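Local structure of agglutinin alpha chain (Artocarpus integer, 4R6R) at residues A[114-119]-A[125-130]; A[54-59]-A[84-89]. The protein binds D-galactose and the T-antigen disaccharide Gal-beta1,3-GalNAc as a tetrameric jacalin-family lectin that recognises human IgA-1. All coordinates share one frame; numbering follows the deposited sequence.

Interaction 1: A[114-119]-A[125-130]; sequences VGFKGS and DYFSMY. With 147 (4-nitrophenyl beta-D-galactopyranoside), chain I.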
# COMPACT_ATOMS: atom_id res chain seq x y z
N VAL A 114 4.71 -9.40 -7.31
CA VAL A 114 5.45 -9.90 -6.13
C VAL A 114 5.10 -11.30 -5.69
O VAL A 114 5.59 -11.77 -4.66
CB VAL A 114 5.39 -8.91 -4.94
CG1 VAL A 114 6.11 -7.57 -5.32
CG2 VAL A 114 3.94 -8.70 -4.50
N GLY A 115 4.29 -12.03 -6.48
CA GLY A 115 3.86 -13.35 -6.07
C GLY A 115 2.97 -13.93 -7.11
O GLY A 115 2.30 -13.21 -7.87
N PHE A 116 2.95 -15.27 -7.14
CA PHE A 116 2.06 -16.05 -8.03
C PHE A 116 1.31 -17.09 -7.21
O PHE A 116 1.83 -17.63 -6.24
CB PHE A 116 2.84 -16.76 -9.13
CG PHE A 116 3.43 -15.86 -10.16
CD1 PHE A 116 4.72 -15.31 -9.99
CD2 PHE A 116 2.76 -15.55 -11.33
CE1 PHE A 116 5.34 -14.45 -10.93
CE2 PHE A 116 3.39 -14.71 -12.30
CZ PHE A 116 4.67 -14.14 -12.12
N LYS A 117 0.09 -17.38 -7.65
CA LYS A 117 -0.66 -18.51 -7.12
C LYS A 117 -1.41 -19.06 -8.34
O LYS A 117 -1.58 -18.39 -9.37
CB LYS A 117 -1.63 -18.14 -5.98
CG LYS A 117 -2.57 -16.98 -6.39
CD LYS A 117 -3.44 -16.42 -5.25
CE LYS A 117 -4.39 -17.49 -4.78
NZ LYS A 117 -5.47 -17.72 -5.77
N GLY A 118 -1.91 -20.30 -8.20
CA GLY A 118 -2.58 -20.89 -9.34
C GLY A 118 -2.86 -22.35 -9.10
O GLY A 118 -2.95 -22.81 -7.98
N SER A 119 -2.95 -23.10 -10.21
CA SER A 119 -3.18 -24.55 -10.10
C SER A 119 -2.58 -25.19 -11.36
O SER A 119 -2.70 -24.61 -12.43
CB SER A 119 -4.70 -24.79 -10.10
OG SER A 119 -4.96 -26.19 -10.07
N ASP A 125 -3.47 -24.58 -15.09
CA ASP A 125 -4.91 -24.38 -15.25
C ASP A 125 -5.29 -22.92 -15.18
O ASP A 125 -6.09 -22.47 -15.97
CB ASP A 125 -5.69 -25.13 -14.15
CG ASP A 125 -5.37 -26.64 -14.11
OD1 ASP A 125 -5.52 -27.25 -15.19
OD2 ASP A 125 -4.94 -27.16 -13.04
N TYR A 126 -4.69 -22.21 -14.21
CA TYR A 126 -5.06 -20.81 -14.02
C TYR A 126 -3.96 -20.28 -13.13
O TYR A 126 -3.25 -21.04 -12.45
CB TYR A 126 -6.51 -20.61 -13.42
CG TYR A 126 -6.72 -21.24 -12.10
CD1 TYR A 126 -6.22 -20.68 -10.92
CD2 TYR A 126 -7.48 -22.44 -12.00
CE1 TYR A 126 -6.39 -21.31 -9.70
CE2 TYR A 126 -7.67 -23.07 -10.78
CZ TYR A 126 -7.14 -22.51 -9.64
OH TYR A 126 -7.35 -23.16 -8.43
N PHE A 127 -3.89 -18.94 -13.10
CA PHE A 127 -2.99 -18.29 -12.13
C PHE A 127 -3.47 -16.88 -11.85
O PHE A 127 -4.29 -16.32 -12.60
CB PHE A 127 -1.53 -18.25 -12.64
CG PHE A 127 -1.28 -17.21 -13.72
CD1 PHE A 127 -1.70 -17.41 -15.03
CD2 PHE A 127 -0.66 -16.00 -13.45
CE1 PHE A 127 -1.54 -16.43 -16.01
CE2 PHE A 127 -0.42 -15.07 -14.44
CZ PHE A 127 -0.89 -15.22 -15.73
N SER A 128 -3.01 -16.39 -10.69
CA SER A 128 -3.21 -15.00 -10.30
C SER A 128 -1.88 -14.42 -9.87
O SER A 128 -0.92 -15.16 -9.61
CB SER A 128 -4.18 -14.91 -9.16
OG SER A 128 -5.46 -15.50 -9.51
N MET A 129 -1.81 -13.08 -9.74
CA MET A 129 -0.58 -12.39 -9.38
C MET A 129 -0.85 -11.41 -8.22
O MET A 129 -1.87 -10.69 -8.21
CB MET A 129 -0.06 -11.63 -10.56
CG MET A 129 0.37 -12.59 -11.69
SD MET A 129 1.13 -11.80 -13.09
CE MET A 129 -0.28 -11.04 -13.86
N TYR A 130 0.04 -11.45 -7.25
CA TYR A 130 0.07 -10.46 -6.19
C TYR A 130 0.79 -9.28 -6.74
O TYR A 130 1.84 -9.40 -7.39
CB TYR A 130 0.97 -10.97 -5.06
CG TYR A 130 0.34 -12.10 -4.29
CD1 TYR A 130 0.40 -13.46 -4.77
CD2 TYR A 130 -0.23 -11.90 -3.04
CE1 TYR A 130 -0.13 -14.53 -4.02
CE2 TYR A 130 -0.73 -12.96 -2.27
CZ TYR A 130 -0.66 -14.29 -2.76
OH TYR A 130 -1.16 -15.28 -1.99
C1 147 I . -6.13 -33.00 -14.91
C2 147 I . -6.92 -32.53 -13.66
O2 147 I . -7.74 -33.58 -13.07
C3 147 I . -7.81 -31.32 -13.99
O3 147 I . -8.35 -30.82 -12.75
C4 147 I . -6.93 -30.21 -14.73
O4 147 I . -6.00 -29.80 -13.75
C5 147 I . -6.17 -30.89 -15.96
C6 147 I . -5.55 -29.89 -16.97
O6 147 I . -4.31 -29.32 -16.50
O5 147 I . -5.26 -31.92 -15.50
O1 147 I . -5.43 -34.21 -14.53
O HOH W 1 -5.14 -18.21 -8.90

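Interaction 2: A[54-59]-A[84-89]; sequences VKISLD and LTFKTN. With EDO (1,2-ethanediol), chain J.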
# COMPACT_ATOMS: atom_id res chain seq x y z
N VAL A 54 12.59 -23.57 -19.64
CA VAL A 54 13.23 -22.29 -19.95
C VAL A 54 13.49 -21.54 -18.62
O VAL A 54 12.68 -21.57 -17.68
CB VAL A 54 12.45 -21.43 -20.95
CG1 VAL A 54 11.13 -21.03 -20.39
CG2 VAL A 54 13.26 -20.18 -21.33
N LYS A 55 14.66 -20.87 -18.57
CA LYS A 55 15.05 -20.15 -17.37
C LYS A 55 15.07 -18.68 -17.74
O LYS A 55 15.83 -18.29 -18.67
CB LYS A 55 16.45 -20.58 -16.90
CG LYS A 55 16.87 -19.90 -15.60
CD LYS A 55 18.33 -20.23 -15.30
CE LYS A 55 18.43 -21.66 -14.78
NZ LYS A 55 17.60 -21.78 -13.55
N ILE A 56 14.23 -17.87 -17.08
CA ILE A 56 14.19 -16.41 -17.34
C ILE A 56 14.88 -15.79 -16.14
O ILE A 56 14.32 -15.61 -15.06
CB ILE A 56 12.74 -15.94 -17.42
CG1 ILE A 56 12.04 -16.70 -18.56
CG2 ILE A 56 12.64 -14.39 -17.47
CD1 ILE A 56 10.53 -16.64 -18.51
N SER A 57 16.11 -15.38 -16.35
CA SER A 57 16.92 -14.83 -15.29
C SER A 57 16.95 -13.32 -15.40
O SER A 57 17.59 -12.76 -16.30
CB SER A 57 18.38 -15.38 -15.38
OG SER A 57 18.39 -16.76 -15.08
N LEU A 58 16.27 -12.62 -14.49
CA LEU A 58 16.17 -11.17 -14.62
C LEU A 58 17.33 -10.50 -13.94
O LEU A 58 17.81 -10.98 -12.91
CB LEU A 58 14.92 -10.64 -13.92
CG LEU A 58 13.64 -11.31 -14.49
CD1 LEU A 58 12.39 -10.69 -13.82
CD2 LEU A 58 13.52 -11.09 -16.02
N ASP A 59 17.71 -9.33 -14.47
CA ASP A 59 18.80 -8.56 -13.85
C ASP A 59 18.21 -7.73 -12.70
O ASP A 59 18.05 -6.52 -12.77
CB ASP A 59 19.49 -7.65 -14.94
CG ASP A 59 20.62 -6.80 -14.35
OD1 ASP A 59 21.10 -7.15 -13.26
OD2 ASP A 59 21.03 -5.82 -15.01
N LEU A 84 2.42 -18.06 -22.31
CA LEU A 84 2.81 -16.87 -21.49
C LEU A 84 3.92 -16.14 -22.19
O LEU A 84 4.86 -16.73 -22.79
CB LEU A 84 3.34 -17.27 -20.12
CG LEU A 84 2.29 -17.87 -19.22
CD1 LEU A 84 2.94 -18.53 -17.98
CD2 LEU A 84 1.32 -16.77 -18.75
N THR A 85 3.85 -14.82 -22.06
CA THR A 85 4.95 -13.91 -22.45
C THR A 85 5.19 -12.93 -21.33
O THR A 85 4.24 -12.41 -20.73
CB THR A 85 4.55 -13.11 -23.70
OG1 THR A 85 4.28 -14.06 -24.75
CG2 THR A 85 5.69 -12.14 -24.12
N PHE A 86 6.44 -12.74 -20.99
CA PHE A 86 6.85 -11.77 -19.96
C PHE A 86 7.63 -10.63 -20.60
O PHE A 86 8.75 -10.83 -21.16
CB PHE A 86 7.73 -12.47 -18.90
CG PHE A 86 7.01 -13.54 -18.15
CD1 PHE A 86 6.26 -13.23 -17.01
CD2 PHE A 86 7.05 -14.88 -18.58
CE1 PHE A 86 5.52 -14.20 -16.34
CE2 PHE A 86 6.31 -15.87 -17.88
CZ PHE A 86 5.54 -15.54 -16.77
N LYS A 87 7.09 -9.42 -20.54
CA LYS A 87 7.81 -8.28 -21.06
C LYS A 87 8.36 -7.52 -19.87
O LYS A 87 7.59 -7.17 -18.95
CB LYS A 87 6.87 -7.36 -21.85
CG LYS A 87 7.55 -6.08 -22.33
CD LYS A 87 6.43 -5.20 -22.81
CE LYS A 87 6.93 -3.79 -23.05
NZ LYS A 87 5.86 -3.11 -23.84
N THR A 88 9.68 -7.21 -19.86
CA THR A 88 10.27 -6.40 -18.80
C THR A 88 10.67 -5.08 -19.41
O THR A 88 10.43 -4.83 -20.62
CB THR A 88 11.55 -7.00 -18.16
OG1 THR A 88 12.61 -7.07 -19.10
CG2 THR A 88 11.35 -8.47 -17.76
N ASN A 89 11.23 -4.22 -18.56
CA ASN A 89 11.76 -2.93 -19.03
C ASN A 89 12.95 -3.09 -19.93
O ASN A 89 13.38 -2.11 -20.56
CB ASN A 89 12.05 -1.98 -17.86
CG ASN A 89 13.01 -2.58 -16.85
OD1 ASN A 89 13.03 -3.79 -16.60
ND2 ASN A 89 13.81 -1.74 -16.26
C1 EDO J . 18.79 -19.18 -19.69
O1 EDO J . 19.00 -18.48 -18.44
C2 EDO J . 19.89 -20.22 -19.89
O2 EDO J . 19.61 -21.41 -19.14

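Interaction 1: A[114-119]-A[125-130]
S119 and D125 meet where two antiparallel strands of a beta hairpin approach their turn. The hydroxyl OG of S119 donates to D125 OD2 at 3.1 Å, on the carboxylate's anti lone pair, the one facing away from OD1. OG can extend there because it stands anti to the S119 backbone N (chi1 177°). The other oxygen, D125 OD1, accepts a bond from O6 of the bound galactoside at 2.7 Å, while the sugar's O4 lies near both carboxylate oxygens in weaker contacts. In the backbone, D125 N bonds to S119 O (2.8 Å) and S119 N to Y126 O; D125 and Y126 thus both oppose S119, a classic beta bulge that breaks the regular strand pairing just where the carboxylate meets the sugar. S119 CB sits over one face of the Y126 ring, offset toward the rim, 3.8 Å from the ring centroid. G118 and F127 form a non-hydrogen-bonded pair, with G118 CA only 3.8 Å from F127 CA, a closeness suited to a residue without a side chain. The next pair, K117 and S128, is joined by two backbone bonds, S128 N to K117 O being the shorter at 2.8 Å. Their side chains are linked by a water that accepts from K117 NZ and donates to S128 OG, and both also bind E109 of a second subunit, K117 by a salt bridge. On the opposite face, F116, F127 and M129 turn inward: M129 CG packs 3.7 Å from F116 CE2, and its sulfur makes an oblique Met-aromatic contact. One face of the hairpin is apolar and the other, with K117, S128 and S119 beside two tyrosine rings, is mixed; the serine bond, added to the sugar's own, probably steadies the carboxylate's orientation and favours its charged form.

Interaction 2: A[54-59]-A[84-89]
The F86 ring is met by the tip of I56: methyl CD1 comes to 3.9 Å from F86 CD2, approaching obliquely. The two side chains cross at about a right angle. I15 and L17 of strand 11-19 and I65 and V68 of strand 65-75 also touch the F86 side chain. F86 suits this place because a broad apolar ring can reach several strands at once, whereas the slimmer isoleucine sends a single branch across. That branch is extended, with chi2 of I56 at 164°, which carries CD1 well beyond its own backbone. Y93 of strand 92-97 also touches I56.

Further along, L58 and T88 form a second, smaller touch. Methyl CD2 of L58 lies 3.8 Å from CG2 of T88, so threonine offers its carbon branch to the leucine and keeps its hydroxyl for polar partners. The chi1 of T88, 65°, sets OG1 between the backbone N and the carbonyl carbon; there it bonds to E63 and to the backbone N atoms of K90 and K91, which ties the end of strand 78-88 to the turn that follows. A branched residue is apt here, since one side chain serves both the apolar seam and the turn.

No hydrogen bond joins 54-59 to 84-89, and the CA atoms of I56 and F86 stand 9.1 Å apart: the segments belong to different sheets and touch through side chains alone. Strand 52-57 is at the edge of one four-stranded antiparallel sheet, and strand 78-88 lies inside another. In the beta-prism fold of jacalin-type lectins three antiparallel sheets pack as the sides of a prism round a shared apolar core, and this contact joins two of them.

Overall arrangement
Interactions 1 and 2 lie on opposite sides of the chain's centre, their own centres about 16 Å apart, yet they meet in one apolar interior. F116 CZ of interaction 1 packs 4.3 Å from F86 CE1 of interaction 2, and F127 CE1 lies 4.0 Å from L84 CD2. Between them the two contacts bring together all three sheets of the prism: the hairpin of interaction 1 supplies one, and each segment of interaction 2 another. The galactoside is bound at the hairpin's turn end, through D125 and also through the terminal amino N of G1 and the backbone N atoms of Y122 and W123, whereas interaction 2 contributes no residue to that pocket.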